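Local coordinates for YciF Bacterial Stress Response Protein (Salmonella enterica subsp. enterica serovar Typhimurium, PDB 4ERU), which is of unknown function but belongs to the ferritin-like superfamily, carries a two-metal site inside its helix bundle and is probably a stress-response protein, at residues Ser22-Leu27 and Gln55-Arg60. Residues are numbered along the deposited sequence; the frame is centred on the assembly and turned at random.
Sequences SAEKQL and QGQIER. With MG (magnesium ion), chain E.
E24 and Q57 meet through a shared magnesium ion. E24 CB rests on the I58 side chain, 3.5 Å from I58 CG1. A turn at chi2 (-81°) then swings the carboxylate over to the metal. Both oxygens bind: E24 OE1 lies 2.3 Å from the magnesium and E24 OE2 2.4 Å, a bidentate grip that leaves the group little freedom to rotate. Y120 also hydrogen-bonds E24 OE1. From the other helix Q57 runs out straight from CG and brings its amide oxygen OE1 to 2.2 Å from the same ion, while its NE2 hydrogen-bonds E145 OE1, which fixes which end of the amide faces the metal. The carboxylate and amide planes are 34° apart. A water and E146 complete the ligands found here; E146 also binds a second magnesium nearby, consistent with the dimetal centre of ferritin-like proteins. Beside this polar site, I58 CD1 packs against the E24 backbone and lies 4.1 Å from K25 CG. Segments 22-27 and 55-60 of helices 9-37 and 41-66 run antiparallel, their axes at 154°, as in a ferritin-like bundle; helix 133-159 supplies E146 and packs on Q57, and helix 79-93 lies against A23 and Q26.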
loop_
_atom_site.group_PDB
_atom_site.type_symbol
_atom_site.label_atom_id
_atom_site.label_comp_id
_atom_site.label_asym_id
_atom_site.label_seq_id
_atom_site.Cartn_x
_atom_site.Cartn_y
_atom_site.Cartn_z
ATOM N N SER A 22 -1.442 -10.149 -11.805
ATOM C CA SER A 22 -0.392 -10.943 -11.155
ATOM C C SER A 22 -0.433 -10.887 -9.621
ATOM O O SER A 22 -0.268 -11.915 -8.938
ATOM C CB SER A 22 0.987 -10.504 -11.634
ATOM O OG SER A 22 1.966 -11.065 -10.769
ATOM N N ALA A 23 -0.647 -9.687 -9.079
ATOM C CA ALA A 23 -0.734 -9.500 -7.623
ATOM C C ALA A 23 -1.854 -10.373 -7.051
ATOM O O ALA A 23 -1.666 -11.039 -6.020
ATOM C CB ALA A 23 -1.016 -7.995 -7.277
ATOM N N GLU A 24 -3.017 -10.378 -7.714
ATOM C CA GLU A 24 -4.136 -11.163 -7.210
ATOM C C GLU A 24 -3.840 -12.661 -7.269
ATOM O O GLU A 24 -4.140 -13.384 -6.313
ATOM C CB GLU A 24 -5.416 -10.860 -7.968
ATOM C CG GLU A 24 -5.862 -9.396 -7.964
ATOM C CD GLU A 24 -6.593 -8.932 -6.721
ATOM O OE1 GLU A 24 -7.548 -8.115 -6.861
ATOM O OE2 GLU A 24 -6.232 -9.332 -5.600
ATOM N N LYS A 25 -3.241 -13.118 -8.369
ATOM C CA LYS A 25 -2.908 -14.556 -8.514
ATOM C C LYS A 25 -1.906 -15.005 -7.439
ATOM O O LYS A 25 -2.072 -16.055 -6.818
ATOM C CB LYS A 25 -2.358 -14.856 -9.907
ATOM C CG LYS A 25 -3.426 -14.725 -11.003
ATOM C CD LYS A 25 -2.984 -15.324 -12.376
ATOM C CE LYS A 25 -1.669 -14.729 -12.895
ATOM N NZ LYS A 25 -1.397 -15.145 -14.335
ATOM N N GLN A 26 -0.863 -14.201 -7.236
ATOM C CA GLN A 26 0.087 -14.434 -6.163
ATOM C C GLN A 26 -0.555 -14.476 -4.796
ATOM O O GLN A 26 -0.229 -15.352 -4.006
ATOM C CB GLN A 26 1.159 -13.372 -6.127
ATOM C CG GLN A 26 2.141 -13.438 -7.247
ATOM C CD GLN A 26 3.139 -12.298 -7.094
ATOM O OE1 GLN A 26 3.937 -12.294 -6.147
ATOM N NE2 GLN A 26 3.058 -11.294 -7.986
ATOM N N LEU A 27 -1.458 -13.534 -4.521
ATOM C CA LEU A 27 -2.126 -13.496 -3.244
ATOM C C LEU A 27 -2.925 -14.789 -2.963
ATOM O O LEU A 27 -2.859 -15.305 -1.837
ATOM C CB LEU A 27 -2.991 -12.232 -3.135
ATOM C CG LEU A 27 -3.660 -11.967 -1.789
ATOM C CD1 LEU A 27 -2.628 -11.935 -0.607
ATOM C CD2 LEU A 27 -4.457 -10.650 -1.893
ATOM N N GLN A 55 -10.661 -14.598 -5.575
ATOM C CA GLN A 55 -11.031 -15.429 -6.711
ATOM C C GLN A 55 -12.036 -14.690 -7.608
ATOM O O GLN A 55 -11.834 -14.611 -8.815
ATOM C CB GLN A 55 -11.616 -16.757 -6.237
ATOM C CG GLN A 55 -10.610 -17.725 -5.507
ATOM C CD GLN A 55 -9.610 -18.356 -6.480
ATOM O OE1 GLN A 55 -8.768 -17.666 -7.037
ATOM N NE2 GLN A 55 -9.703 -19.661 -6.681
ATOM N N GLY A 56 -13.111 -14.151 -7.016
ATOM C CA GLY A 56 -14.110 -13.400 -7.762
ATOM C C GLY A 56 -13.531 -12.134 -8.391
ATOM O O GLY A 56 -13.958 -11.711 -9.471
ATOM N N GLN A 57 -12.536 -11.550 -7.731
ATOM C CA GLN A 57 -11.884 -10.361 -8.254
ATOM C C GLN A 57 -11.028 -10.674 -9.480
ATOM O O GLN A 57 -10.939 -9.868 -10.400
ATOM C CB GLN A 57 -11.082 -9.661 -7.164
ATOM C CG GLN A 57 -12.000 -8.987 -6.162
ATOM C CD GLN A 57 -11.315 -8.629 -4.841
ATOM O OE1 GLN A 57 -10.130 -8.926 -4.627
ATOM N NE2 GLN A 57 -12.071 -7.978 -3.951
ATOM N N ILE A 58 -10.412 -11.853 -9.498
ATOM C CA ILE A 58 -9.691 -12.268 -10.699
ATOM C C ILE A 58 -10.684 -12.498 -11.857
ATOM O O ILE A 58 -10.407 -12.127 -13.009
ATOM C CB ILE A 58 -8.820 -13.503 -10.418
ATOM C CG1 ILE A 58 -7.695 -13.136 -9.432
ATOM C CG2 ILE A 58 -8.270 -14.102 -11.720
ATOM C CD1 ILE A 58 -6.919 -14.385 -8.851
ATOM N N GLU A 59 -11.831 -13.102 -11.560
ATOM C CA GLU A 59 -12.850 -13.297 -12.585
ATOM C C GLU A 59 -13.342 -11.962 -13.137
ATOM O O GLU A 59 -13.600 -11.851 -14.334
ATOM C CB GLU A 59 -14.020 -14.145 -12.071
ATOM C CG GLU A 59 -15.268 -14.057 -12.961
ATOM C CD GLU A 59 -15.064 -14.678 -14.326
ATOM O OE1 GLU A 59 -14.281 -15.650 -14.429
ATOM O OE2 GLU A 59 -15.675 -14.185 -15.299
ATOM N N ARG A 60 -13.437 -10.935 -12.289
ATOM C CA ARG A 60 -13.793 -9.590 -12.814
ATOM C C ARG A 60 -12.752 -9.082 -13.810
ATOM O O ARG A 60 -13.081 -8.414 -14.806
ATOM C CB ARG A 60 -13.949 -8.535 -11.711
ATOM C CG ARG A 60 -15.071 -8.771 -10.768
ATOM C CD ARG A 60 -15.627 -7.459 -10.135
ATOM N NE ARG A 60 -16.635 -7.850 -9.140
ATOM C CZ ARG A 60 -16.400 -7.995 -7.834
ATOM N NH1 ARG A 60 -15.205 -7.702 -7.320
ATOM N NH2 ARG A 60 -17.372 -8.408 -7.030
HETATM MG MG MG E . -8.093 -8.142 -4.581
HETATM O O HOH W 1 -7.675 -9.344 -2.843
#